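Local coordinates for PrgB (PDB 6EVU), which promotes cell aggregation, biofilm formation and plasmid conjugation by binding and compacting DNA, here represented by its adhesin domain, at residues E24-N29 / V273-G278; T70-D75 / S297-F302; A157-N162 / V169-T174. All coordinates share one frame; numbering follows the deposited sequence.

Contact 1 of 3, residues E24-N29 / V273-G278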
ATOM      1  N   GLU A  24       8.426 -22.040  -6.682  1.00 53.14           N
ATOM      2  CA  GLU A  24       7.124 -22.582  -7.027  1.00 54.15           C
ATOM      3  C   GLU A  24       6.380 -21.520  -7.810  1.00 46.33           C
ATOM      4  O   GLU A  24       6.396 -20.347  -7.445  1.00 43.77           O
ATOM      5  CB  GLU A  24       6.324 -22.992  -5.783  1.00 53.79           C
ATOM      6  CG  GLU A  24       6.414 -21.999  -4.648  1.00 69.11           C
ATOM      7  CD  GLU A  24       5.520 -22.376  -3.469  1.00 82.63           C
ATOM      8  OE1 GLU A  24       5.216 -23.586  -3.328  1.00 88.73           O
ATOM      9  OE2 GLU A  24       5.121 -21.467  -2.694  1.00 79.88           O
ATOM     10  N   ALA A  25       5.743 -21.939  -8.892  1.00 50.92           N
ATOM     11  CA  ALA A  25       4.976 -21.019  -9.705  1.00 54.99           C
ATOM     12  C   ALA A  25       3.842 -20.401  -8.889  1.00 50.95           C
ATOM     13  O   ALA A  25       3.283 -21.002  -7.964  1.00 47.92           O
ATOM     14  CB  ALA A  25       4.436 -21.741 -10.942  1.00 57.84           C
ATOM     15  N   ILE A  26       3.557 -19.145  -9.168  1.00 53.73           N
ATOM     16  CA  ILE A  26       2.412 -18.488  -8.549  1.00 50.16           C
ATOM     17  C   ILE A  26       1.243 -18.615  -9.506  1.00 53.09           C
ATOM     18  O   ILE A  26       1.310 -18.118 -10.633  1.00 49.23           O
ATOM     19  CB  ILE A  26       2.710 -17.020  -8.267  1.00 42.00           C
ATOM     20  CG1 ILE A  26       4.031 -16.882  -7.531  1.00 48.63           C
ATOM     21  CG2 ILE A  26       1.566 -16.436  -7.468  1.00 41.24           C
ATOM     22  CD1 ILE A  26       4.764 -15.620  -7.916  1.00 56.32           C
ATOM     23  N   SER A  27       0.181 -19.275  -9.079  1.00 46.79           N
ATOM     24  CA  SER A  27      -1.025 -19.285  -9.900  1.00 64.12           C
ATOM     25  C   SER A  27      -1.738 -17.925  -9.807  1.00 54.12           C
ATOM     26  O   SER A  27      -1.940 -17.381  -8.714  1.00 56.49           O
ATOM     27  CB  SER A  27      -1.959 -20.430  -9.489  1.00 73.11           C
ATOM     28  OG  SER A  27      -2.503 -20.246  -8.189  1.00 75.38           O
ATOM     29  N   LYS A  28      -2.086 -17.361 -10.969  1.00 51.30           N
ATOM     30  CA  LYS A  28      -2.825 -16.101 -11.011  1.00 45.46           C
ATOM     31  C   LYS A  28      -4.324 -16.370 -11.180  1.00 41.37           C
ATOM     32  O   LYS A  28      -4.961 -15.991 -12.156  1.00 48.15           O
ATOM     33  CB  LYS A  28      -2.276 -15.193 -12.104  1.00 51.46           C
ATOM     34  CG  LYS A  28      -0.828 -15.495 -12.545  1.00 63.74           C
ATOM     35  CD  LYS A  28       0.277 -14.811 -11.712  1.00 63.85           C
ATOM     36  CE  LYS A  28       1.618 -14.764 -12.476  1.00 76.03           C
ATOM     37  NZ  LYS A  28       2.621 -13.789 -11.929  1.00 72.07           N
ATOM     38  N   ASN A  29      -4.896 -16.989 -10.153  1.00 40.68           N
ATOM     39  CA  ASN A  29      -6.318 -17.323 -10.176  1.00 50.70           C
ATOM     40  C   ASN A  29      -7.187 -16.083  -9.994  1.00 44.26           C
ATOM     41  O   ASN A  29      -8.241 -15.944 -10.632  1.00 42.44           O
ATOM     42  CB  ASN A  29      -6.608 -18.328  -9.063  1.00 57.54           C
ATOM     43  CG  ASN A  29      -5.493 -19.345  -8.897  1.00 63.51           C
ATOM     44  OD1 ASN A  29      -4.725 -19.322  -7.916  1.00 60.16           O
ATOM     45  ND2 ASN A  29      -5.392 -20.243  -9.871  1.00 54.68           N
ATOM     46  N   VAL A 273       5.358 -10.708  -2.965  1.00 40.79           N
ATOM     47  CA  VAL A 273       4.071 -11.294  -3.308  1.00 40.40           C
ATOM     48  C   VAL A 273       3.311 -11.611  -2.025  1.00 34.65           C
ATOM     49  O   VAL A 273       3.897 -12.146  -1.074  1.00 40.40           O
ATOM     50  CB  VAL A 273       4.249 -12.555  -4.165  1.00 39.49           C
ATOM     51  CG1 VAL A 273       2.905 -13.144  -4.494  1.00 43.99           C
ATOM     52  CG2 VAL A 273       5.043 -12.174  -5.426  1.00 40.67           C
ATOM     53  N   GLY A 274       2.037 -11.228  -1.984  1.00 34.91           N
ATOM     54  CA  GLY A 274       1.122 -11.662  -0.944  1.00 38.60           C
ATOM     55  C   GLY A 274       0.307 -12.861  -1.403  1.00 36.10           C
ATOM     56  O   GLY A 274      -0.180 -12.900  -2.542  1.00 36.49           O
ATOM     57  N   LEU A 275       0.212 -13.860  -0.525  1.00 35.97           N
ATOM     58  CA  LEU A 275      -0.544 -15.090  -0.781  1.00 37.54           C
ATOM     59  C   LEU A 275      -1.592 -15.238   0.310  1.00 43.17           C
ATOM     60  O   LEU A 275      -1.280 -15.065   1.497  1.00 41.48           O
ATOM     61  CB  LEU A 275       0.365 -16.348  -0.839  1.00 41.02           C
ATOM     62  CG  LEU A 275       1.086 -16.413  -2.194  1.00 50.99           C
ATOM     63  CD1 LEU A 275       2.324 -17.318  -2.197  1.00 60.43           C
ATOM     64  CD2 LEU A 275       0.113 -16.796  -3.280  1.00 44.05           C
ATOM     65  N   ALA A 276      -2.840 -15.500  -0.077  1.00 39.58           N
ATOM     66  CA  ALA A 276      -3.922 -15.603   0.902  1.00 37.77           C
ATOM     67  C   ALA A 276      -4.742 -16.869   0.643  1.00 40.71           C
ATOM     68  O   ALA A 276      -5.381 -16.994  -0.407  1.00 41.65           O
ATOM     69  CB  ALA A 276      -4.830 -14.369   0.884  1.00 39.67           C
ATOM     70  N   ASN A 277      -4.753 -17.795   1.613  1.00 37.18           N
ATOM     71  CA  ASN A 277      -5.700 -18.911   1.587  1.00 39.98           C
ATOM     72  C   ASN A 277      -7.009 -18.538   2.280  1.00 43.65           C
ATOM     73  O   ASN A 277      -7.611 -19.349   2.970  1.00 54.32           O
ATOM     74  CB  ASN A 277      -5.080 -20.164   2.227  1.00 41.50           C
ATOM     75  CG  ASN A 277      -3.803 -20.617   1.526  1.00 60.49           C
ATOM     76  OD1 ASN A 277      -3.852 -21.168   0.420  1.00 71.06           O
ATOM     77  ND2 ASN A 277      -2.655 -20.399   2.170  1.00 66.06           N
ATOM     78  N   GLY A 278      -7.421 -17.285   2.166  1.00 38.86           N
ATOM     79  CA  GLY A 278      -8.576 -16.761   2.877  1.00 34.74           C
ATOM     80  C   GLY A 278      -8.728 -15.305   2.459  1.00 34.83           C
ATOM     81  O   GLY A 278      -8.128 -14.880   1.475  1.00 36.80           O
TER
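The small antiparallel sheet of strands 193-197, 272-276 and 221-225 meets the N-terminal part of the adhesin domain here, through Ile26 on one side and Val273 and Leu275 on the other. Ile26 sits in the loop just after strand 24-25 and directs its two branches at Val273 and Leu275. Its longer arm ends at CD1, 4.3 Å from CG2 of Val273; its short branch, CG2, lies 4.4 Å from CD2 of Leu275. With chi2 at 146°, the Ile26 arm stops short of fully extended. Val273 and Leu275 are two apart on an extended strand and so present their side chains on the same face, while the backbone of Gly274 between them is hydrogen-bonded to Tyr195 of strand 193-197. Strand 24-25 pairs antiparallel with strand 312-313, so a strand from early in the chain lies beside one close to its C-terminus. Val313 packs against both Ile26 and Val273, and Ala194 against both Ile26 and Leu275, which makes this light touch part of a shared apolar cluster. The backbones stand well apart, with 9.0 Å between CA of Ile26 and CA of Leu275.

Contact 2 of 3, residues T70-D75 / S297-F302. With PO4 (phosphate ion), chain B.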
ATOM      1  N   THR A  70       2.498  16.324  -0.809  1.00 29.40           N
ATOM      2  CA  THR A  70       2.647  17.516   0.013  1.00 28.31           C
ATOM      3  C   THR A  70       1.311  17.863   0.653  1.00 30.20           C
ATOM      4  O   THR A  70       1.266  18.186   1.842  1.00 29.68           O
ATOM      5  CB  THR A  70       3.201  18.660  -0.832  1.00 32.49           C
ATOM      6  OG1 THR A  70       4.546  18.331  -1.241  1.00 32.74           O
ATOM      7  CG2 THR A  70       3.263  19.965  -0.002  1.00 32.77           C
ATOM      8  N   LYS A  71       0.218  17.775  -0.110  1.00 28.67           N
ATOM      9  CA  LYS A  71      -1.111  17.997   0.451  1.00 30.36           C
ATOM     10  C   LYS A  71      -1.428  17.028   1.589  1.00 29.15           C
ATOM     11  O   LYS A  71      -2.106  17.408   2.567  1.00 27.57           O
ATOM     12  CB  LYS A  71      -2.173  17.900  -0.649  1.00 27.23           C
ATOM     13  CG  LYS A  71      -2.072  19.075  -1.631  1.00 27.69           C
ATOM     14  CD  LYS A  71      -3.091  18.890  -2.772  1.00 35.64           C
ATOM     15  CE  LYS A  71      -3.003  20.053  -3.782  1.00 37.45           C
ATOM     16  NZ  LYS A  71      -4.110  19.847  -4.795  1.00 41.24           N
ATOM     17  N   LEU A  72      -0.995  15.789   1.459  1.00 26.38           N
ATOM     18  CA  LEU A  72      -1.208  14.787   2.485  1.00 24.96           C
ATOM     19  C   LEU A  72      -0.468  15.054   3.784  1.00 24.48           C
ATOM     20  O   LEU A  72      -0.960  14.740   4.838  1.00 25.51           O
ATOM     21  CB  LEU A  72      -0.867  13.398   1.974  1.00 23.69           C
ATOM     22  CG  LEU A  72      -1.905  12.794   1.049  1.00 24.48           C
ATOM     23  CD1 LEU A  72      -1.334  11.613   0.304  1.00 31.51           C
ATOM     24  CD2 LEU A  72      -3.143  12.400   1.825  1.00 28.24           C
ATOM     25  N   ARG A  73       0.732  15.617   3.695  1.00 26.52           N
ATOM     26  CA  ARG A  73       1.547  15.822   4.880  1.00 27.54           C
ATOM     27  C   ARG A  73       1.241  17.058   5.721  1.00 26.30           C
ATOM     28  O   ARG A  73       2.052  17.935   5.881  1.00 28.85           O
ATOM     29  CB  ARG A  73       3.027  15.798   4.506  1.00 26.40           C
ATOM     30  CG  ARG A  73       3.510  14.468   3.981  1.00 26.75           C
ATOM     31  CD  ARG A  73       5.013  14.436   3.820  1.00 29.98           C
ATOM     32  NE  ARG A  73       5.437  15.557   3.016  1.00 30.55           N
ATOM     33  CZ  ARG A  73       5.605  15.517   1.706  1.00 31.84           C
ATOM     34  NH1 ARG A  73       5.445  14.401   1.039  1.00 29.70           N
ATOM     35  NH2 ARG A  73       5.957  16.602   1.074  1.00 31.35           N
ATOM     36  N   LYS A  74       0.040  17.082   6.252  1.00 28.15           N
ATOM     37  CA  LYS A  74      -0.426  18.099   7.153  1.00 30.68           C
ATOM     38  C   LYS A  74      -1.366  17.400   8.135  1.00 27.15           C
ATOM     39  O   LYS A  74      -1.930  16.366   7.837  1.00 26.87           O
ATOM     40  CB  LYS A  74      -1.061  19.287   6.444  1.00 27.10           C
ATOM     41  CG  LYS A  74      -2.293  19.014   5.620  1.00 27.53           C
ATOM     42  CD  LYS A  74      -2.900  20.318   5.127  1.00 31.32           C
ATOM     43  CE  LYS A  74      -3.931  20.092   4.034  1.00 28.35           C
ATOM     44  NZ  LYS A  74      -3.279  19.820   2.744  1.00 29.38           N
ATOM     45  N   ASP A  75      -1.505  17.969   9.314  1.00 28.51           N
ATOM     46  CA  ASP A  75      -2.334  17.357  10.348  1.00 28.28           C
ATOM     47  C   ASP A  75      -3.748  17.882  10.166  1.00 31.74           C
ATOM     48  O   ASP A  75      -3.990  19.082  10.345  1.00 32.25           O
ATOM     49  CB  ASP A  75      -1.775  17.732  11.718  1.00 28.91           C
ATOM     50  CG  ASP A  75      -2.431  16.964  12.839  1.00 32.39           C
ATOM     51  OD1 ASP A  75      -3.536  16.452  12.677  1.00 30.58           O
ATOM     52  OD2 ASP A  75      -1.800  16.848  13.900  1.00 30.94           O
ATOM     53  N   SER A 297       8.622  11.748   4.575  1.00 29.40           N
ATOM     54  CA  SER A 297       8.642  10.390   5.115  1.00 32.04           C
ATOM     55  C   SER A 297       7.319   9.988   5.760  1.00 31.35           C
ATOM     56  O   SER A 297       7.294   9.074   6.609  1.00 31.93           O
ATOM     57  CB  SER A 297       9.792  10.237   6.117  1.00 34.59           C
ATOM     58  OG  SER A 297       9.568  11.025   7.288  1.00 35.59           O
ATOM     59  N   SER A 298       6.206  10.669   5.387  1.00 28.58           N
ATOM     60  CA  SER A 298       4.930  10.374   6.010  1.00 26.07           C
ATOM     61  C   SER A 298       3.727  10.458   5.059  1.00 23.70           C
ATOM     62  O   SER A 298       2.585  10.545   5.536  1.00 26.53           O
ATOM     63  CB  SER A 298       4.685  11.307   7.249  1.00 28.21           C
ATOM     64  OG  SER A 298       4.937  12.691   6.920  1.00 29.81           O
ATOM     65  N   ALA A 299       3.925  10.391   3.745  1.00 26.39           N
ATOM     66  CA  ALA A 299       2.790  10.188   2.857  1.00 26.82           C
ATOM     67  C   ALA A 299       3.205   9.241   1.736  1.00 25.88           C
ATOM     68  O   ALA A 299       4.314   9.337   1.216  1.00 28.75           O
ATOM     69  CB  ALA A 299       2.331  11.506   2.226  1.00 27.28           C
ATOM     70  N   GLN A 300       2.274   8.349   1.356  1.00 26.47           N
ATOM     71  CA  GLN A 300       2.641   7.335   0.372  1.00 26.32           C
ATOM     72  C   GLN A 300       1.451   7.037  -0.533  1.00 27.06           C
ATOM     73  O   GLN A 300       0.292   7.312  -0.216  1.00 27.69           O
ATOM     74  CB  GLN A 300       3.097   6.040   1.082  1.00 26.56           C
ATOM     75  CG  GLN A 300       1.915   5.291   1.704  1.00 25.84           C
ATOM     76  CD  GLN A 300       2.378   4.211   2.680  1.00 34.87           C
ATOM     77  OE1 GLN A 300       2.060   4.213   3.853  1.00 27.93           O
ATOM     78  NE2 GLN A 300       3.117   3.247   2.161  1.00 29.40           N
ATOM     79  N   TRP A 301       1.781   6.401  -1.673  1.00 24.69           N
ATOM     80  CA  TRP A 301       0.763   5.860  -2.563  1.00 27.42           C
ATOM     81  C   TRP A 301       0.805   4.351  -2.416  1.00 26.88           C
ATOM     82  O   TRP A 301       1.880   3.770  -2.580  1.00 28.92           O
ATOM     83  CB  TRP A 301       1.092   6.278  -4.002  1.00 27.95           C
ATOM     84  CG  TRP A 301       0.211   5.620  -5.047  1.00 27.90           C
ATOM     85  CD1 TRP A 301      -1.051   5.177  -4.870  1.00 31.42           C
ATOM     86  CD2 TRP A 301       0.547   5.337  -6.422  1.00 32.15           C
ATOM     87  NE1 TRP A 301      -1.550   4.611  -6.018  1.00 34.33           N
ATOM     88  CE2 TRP A 301      -0.582   4.698  -6.990  1.00 30.23           C
ATOM     89  CE3 TRP A 301       1.700   5.519  -7.207  1.00 35.23           C
ATOM     90  CZ2 TRP A 301      -0.586   4.272  -8.341  1.00 38.07           C
ATOM     91  CZ3 TRP A 301       1.674   5.121  -8.543  1.00 41.09           C
ATOM     92  CH2 TRP A 301       0.552   4.480  -9.072  1.00 47.28           C
ATOM     93  N   PHE A 302      -0.329   3.735  -2.096  1.00 27.80           N
ATOM     94  CA  PHE A 302      -0.421   2.276  -2.027  1.00 26.82           C
ATOM     95  C   PHE A 302      -1.425   1.833  -3.083  1.00 22.82           C
ATOM     96  O   PHE A 302      -2.622   2.040  -2.929  1.00 26.45           O
ATOM     97  CB  PHE A 302      -0.836   1.731  -0.657  1.00 27.59           C
ATOM     98  CG  PHE A 302      -0.764   0.235  -0.646  1.00 28.17           C
ATOM     99  CD1 PHE A 302       0.495  -0.381  -0.517  1.00 34.05           C
ATOM    100  CD2 PHE A 302      -1.856  -0.520  -0.965  1.00 30.18           C
ATOM    101  CE1 PHE A 302       0.624  -1.751  -0.567  1.00 32.75           C
ATOM    102  CE2 PHE A 302      -1.740  -1.949  -1.059  1.00 31.61           C
ATOM    103  CZ  PHE A 302      -0.507  -2.541  -0.864  1.00 32.80           C
TER
HETATM  104  P   PO4 B 601       7.895  17.372   5.384  0.61 31.48           P
HETATM  105  O1  PO4 B 601       8.903  16.863   4.369  0.61 29.97           O
HETATM  106  O2  PO4 B 601       7.893  16.400   6.562  0.61 34.64           O
HETATM  107  O3  PO4 B 601       8.356  18.731   5.885  0.61 37.68           O
HETATM  108  O4  PO4 B 601       6.501  17.577   4.862  0.61 29.80           O
HETATM  109  O   HOH W   1       5.986  11.506   1.753  1.00 30.14           O
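A phosphate ion, probably from the crystallisation liquor, is held by Arg73 right beside the place where the end of helix 68-72 meets the start of strand 299-302. That strand pairs with strand 157-160, so the contact sets the helix end against a sheet of the adhesin domain. NE of Arg73 donates to O4 of the phosphate at 2.9 Å with an N-H...O angle of 154°, and the oxygen lies at the edge of the guanidinium, near its plane. The ion has a second donor in the backbone N of Val296. On the strand side, NH1 of Arg73 gives a hydrogen bond to a water 3.0 Å away, and this water donates in turn to O of Ala299 at 2.8 Å. Between these polar ends the aliphatic part of the arginine lies against Ser298 and Ala299: CG is 3.6 Å from CB of Ala299, and CD is 3.6 Å from OG of Ser298, a hydroxyl already hydrogen-bonded to O of Thr161. The chain bends at chi3 (-53°), and CA of Thr70 lies above one guanidinium face, off toward the rim. Leu72, the last helical residue, adds its CB at 3.7 Å from CB of Ala299. Arg73 itself centres an inverse gamma turn. In this crystal the guanidinium's rotation is held from two directions, by anion and water, and the phosphate probably offsets part of its positive charge.

Contact 3 of 3, residues A157-N162 / V169-T174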
ATOM      1  N   ALA A 157      -5.301   4.008  -3.023  1.00 26.02           N
ATOM      2  CA  ALA A 157      -5.267   4.929  -1.886  1.00 23.11           C
ATOM      3  C   ALA A 157      -3.976   5.729  -1.845  1.00 31.73           C
ATOM      4  O   ALA A 157      -2.898   5.196  -2.101  1.00 26.78           O
ATOM      5  CB  ALA A 157      -5.391   4.181  -0.566  1.00 22.04           C
ATOM      6  N   PHE A 158      -4.078   6.980  -1.403  1.00 23.10           N
ATOM      7  CA  PHE A 158      -2.918   7.773  -0.999  1.00 23.88           C
ATOM      8  C   PHE A 158      -3.119   8.122   0.452  1.00 23.28           C
ATOM      9  O   PHE A 158      -4.201   8.577   0.817  1.00 26.40           O
ATOM     10  CB  PHE A 158      -2.804   9.055  -1.833  1.00 25.12           C
ATOM     11  CG  PHE A 158      -2.527   8.812  -3.306  1.00 24.66           C
ATOM     12  CD1 PHE A 158      -3.560   8.410  -4.140  1.00 26.68           C
ATOM     13  CD2 PHE A 158      -1.242   9.018  -3.863  1.00 31.18           C
ATOM     14  CE1 PHE A 158      -3.322   8.208  -5.550  1.00 35.53           C
ATOM     15  CE2 PHE A 158      -0.999   8.771  -5.255  1.00 31.16           C
ATOM     16  CZ  PHE A 158      -2.031   8.378  -6.066  1.00 33.30           C
ATOM     17  N   ILE A 159      -2.118   7.868   1.300  1.00 20.59           N
ATOM     18  CA  ILE A 159      -2.314   8.026   2.744  1.00 20.31           C
ATOM     19  C   ILE A 159      -1.141   8.795   3.320  1.00 22.78           C
ATOM     20  O   ILE A 159       0.028   8.512   3.012  1.00 23.73           O
ATOM     21  CB  ILE A 159      -2.491   6.633   3.418  1.00 22.70           C
ATOM     22  CG1 ILE A 159      -3.878   6.035   2.979  1.00 26.86           C
ATOM     23  CG2 ILE A 159      -2.360   6.712   5.004  1.00 22.38           C
ATOM     24  CD1 ILE A 159      -4.155   4.665   3.407  1.00 38.21           C
ATOM     25  N   GLY A 160      -1.430   9.717   4.248  1.00 21.70           N
ATOM     26  CA  GLY A 160      -0.299  10.419   4.847  1.00 23.27           C
ATOM     27  C   GLY A 160      -0.760  11.405   5.901  1.00 23.16           C
ATOM     28  O   GLY A 160      -1.961  11.657   6.059  1.00 23.22           O
ATOM     29  N   THR A 161       0.224  11.987   6.594  1.00 22.04           N
ATOM     30  CA  THR A 161      -0.039  13.022   7.597  1.00 22.64           C
ATOM     31  C   THR A 161       1.269  13.771   7.866  1.00 29.95           C
ATOM     32  O   THR A 161       2.300  13.484   7.276  1.00 25.90           O
ATOM     33  CB  THR A 161      -0.640  12.408   8.871  1.00 23.09           C
ATOM     34  OG1 THR A 161      -1.084  13.501   9.726  1.00 24.04           O
ATOM     35  CG2 THR A 161       0.414  11.621   9.642  1.00 24.64           C
ATOM     36  N   ASN A 162       1.203  14.742   8.745  1.00 24.99           N
ATOM     37  CA  ASN A 162       2.362  15.494   9.202  1.00 31.06           C
ATOM     38  C   ASN A 162       3.237  14.627  10.095  1.00 27.75           C
ATOM     39  O   ASN A 162       2.725  13.924  10.968  1.00 29.46           O
ATOM     40  CB  ASN A 162       1.801  16.684  10.012  1.00 34.12           C
ATOM     41  CG  ASN A 162       2.831  17.608  10.487  1.00 40.02           C
ATOM     42  OD1 ASN A 162       3.774  17.957   9.774  1.00 35.68           O
ATOM     43  ND2 ASN A 162       2.628  18.094  11.692  1.00 38.99           N
ATOM     44  N   VAL A 169       4.068   5.552   9.924  1.00 26.07           N
ATOM     45  CA  VAL A 169       2.758   5.530   9.286  1.00 25.56           C
ATOM     46  C   VAL A 169       2.402   4.063   9.096  1.00 27.54           C
ATOM     47  O   VAL A 169       3.207   3.318   8.550  1.00 30.21           O
ATOM     48  CB  VAL A 169       2.794   6.282   7.953  1.00 27.12           C
ATOM     49  CG1 VAL A 169       1.480   6.192   7.206  1.00 24.48           C
ATOM     50  CG2 VAL A 169       3.135   7.762   8.212  1.00 28.60           C
ATOM     51  N   LYS A 170       1.209   3.637   9.532  1.00 25.26           N
ATOM     52  CA  LYS A 170       0.793   2.253   9.260  1.00 24.89           C
ATOM     53  C   LYS A 170      -0.724   2.132   9.198  1.00 27.31           C
ATOM     54  O   LYS A 170      -1.427   2.692  10.038  1.00 23.94           O
ATOM     55  CB  LYS A 170       1.385   1.270  10.290  1.00 25.44           C
ATOM     56  CG  LYS A 170       1.195  -0.199   9.809  1.00 27.48           C
ATOM     57  CD  LYS A 170       1.939  -1.190  10.674  1.00 33.49           C
ATOM     58  CE  LYS A 170       1.206  -1.505  11.961  1.00 32.66           C
ATOM     59  NZ  LYS A 170       1.953  -2.568  12.794  1.00 36.28           N
ATOM     60  N   THR A 171      -1.223   1.414   8.182  1.00 24.23           N
ATOM     61  CA  THR A 171      -2.633   1.248   7.885  1.00 24.41           C
ATOM     62  C   THR A 171      -2.892  -0.229   7.621  1.00 24.02           C
ATOM     63  O   THR A 171      -2.170  -0.845   6.815  1.00 27.49           O
ATOM     64  CB  THR A 171      -3.059   2.058   6.646  1.00 25.43           C
ATOM     65  OG1 THR A 171      -2.685   3.452   6.834  1.00 24.89           O
ATOM     66  CG2 THR A 171      -4.549   1.960   6.432  1.00 26.32           C
ATOM     67  N   ARG A 172      -3.947  -0.767   8.231  1.00 25.12           N
ATOM     68  CA  ARG A 172      -4.416  -2.121   7.915  1.00 23.26           C
ATOM     69  C   ARG A 172      -5.419  -2.033   6.773  1.00 25.22           C
ATOM     70  O   ARG A 172      -6.294  -1.144   6.737  1.00 25.02           O
ATOM     71  CB  ARG A 172      -5.072  -2.796   9.146  1.00 24.04           C
ATOM     72  CG  ARG A 172      -5.491  -4.270   8.792  1.00 26.17           C
ATOM     73  CD  ARG A 172      -5.591  -5.083  10.064  1.00 36.81           C
ATOM     74  NE  ARG A 172      -6.634  -4.521  10.891  1.00 44.31           N
ATOM     75  CZ  ARG A 172      -6.778  -4.738  12.196  1.00 52.03           C
ATOM     76  NH1 ARG A 172      -5.921  -5.515  12.869  1.00 43.41           N
ATOM     77  NH2 ARG A 172      -7.794  -4.156  12.828  1.00 49.68           N
ATOM     78  N   LEU A 173      -5.268  -2.939   5.794  1.00 23.33           N
ATOM     79  CA  LEU A 173      -6.195  -3.046   4.673  1.00 23.27           C
ATOM     80  C   LEU A 173      -6.744  -4.470   4.633  1.00 26.79           C
ATOM     81  O   LEU A 173      -5.963  -5.442   4.571  1.00 26.95           O
ATOM     82  CB  LEU A 173      -5.516  -2.693   3.325  1.00 25.22           C
ATOM     83  CG  LEU A 173      -6.321  -2.959   2.047  1.00 22.19           C
ATOM     84  CD1 LEU A 173      -7.666  -2.183   2.050  1.00 23.30           C
ATOM     85  CD2 LEU A 173      -5.498  -2.476   0.895  1.00 25.82           C
ATOM     86  N   THR A 174      -8.072  -4.592   4.702  1.00 23.27           N
ATOM     87  CA  THR A 174      -8.752  -5.889   4.555  1.00 22.40           C
ATOM     88  C   THR A 174      -9.742  -5.760   3.421  1.00 23.39           C
ATOM     89  O   THR A 174     -10.510  -4.794   3.373  1.00 25.41           O
ATOM     90  CB  THR A 174      -9.499  -6.248   5.843  1.00 25.73           C
ATOM     91  OG1 THR A 174      -8.598  -6.218   6.967  1.00 28.53           O
ATOM     92  CG2 THR A 174     -10.171  -7.622   5.683  1.00 26.64           C
TER
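Two beta sheets face each other here, in the GbpC-type adhesin domain of this antigen I/II family protein: strand 157-160 belongs to the sheet that also holds 145-150 and 299-302, strand 169-179 to the one with 124-137 and 280-287. The two strands are separated by a short connection, so the chain leaves one sheet and enters the other almost at once. Across the contact the bonding is purely van der Waals. Ile159 carries one side of it, and its approach to Thr171 is tip to tip. CG2 of Ile159 comes to 3.8 Å from OG1 of Thr171, while CD1 lies 3.9 Å from the same OG1 and 4.1 Å from CG2 of Thr171. The hydroxyl oxygen therefore sits against two methyl groups. Ile159 can offer both because CG1 lies anti to the carbonyl carbon (chi1 -70°) and CG2 anti to the backbone N. A looser apolar pair continues the layer, with CG2 of Ile159 4.5 Å from CG1 of Val169. Leu145 and Phe284, one from each sheet, pack against both Ile159 and Thr171 and help fill the interface; Leu145 also touches Val169.

Strand 157-160 is hydrogen-bonded within its own sheet, Ile159 pairing through its backbone with Gln300. Phe158, on the other face of the strand, stacks its ring on Trp301. On the face of strand 169-179 turned from 157-162, NZ of Lys170 forms a salt bridge with OD2 of Asp216, and NH2 of Arg172 one with OE1 of Glu134.

How the contacts relate
Contacts 2 and 3 are neighbours, with centres about 9 Å apart, and they touch within one sheet, where strands 157-160 and 299-302 lie side by side. Contact 2 joins this sheet to helix 68-72, contact 3 to the sheet holding 124-137, 169-179 and 280-287. Contact 1 lies farther off, its centre about 30 Å from that of contact 2, on the opposite side of the chain's centre, and about 24 Å from that of contact 3; there the loop after strand 24-25 meets the sheet of 193-197, 272-276 and 221-225. Along the chain the segments of contacts 1 and 2 alternate, and contact 3 falls between the halves of both, so distant parts of the sequence are interlaced into one compact domain.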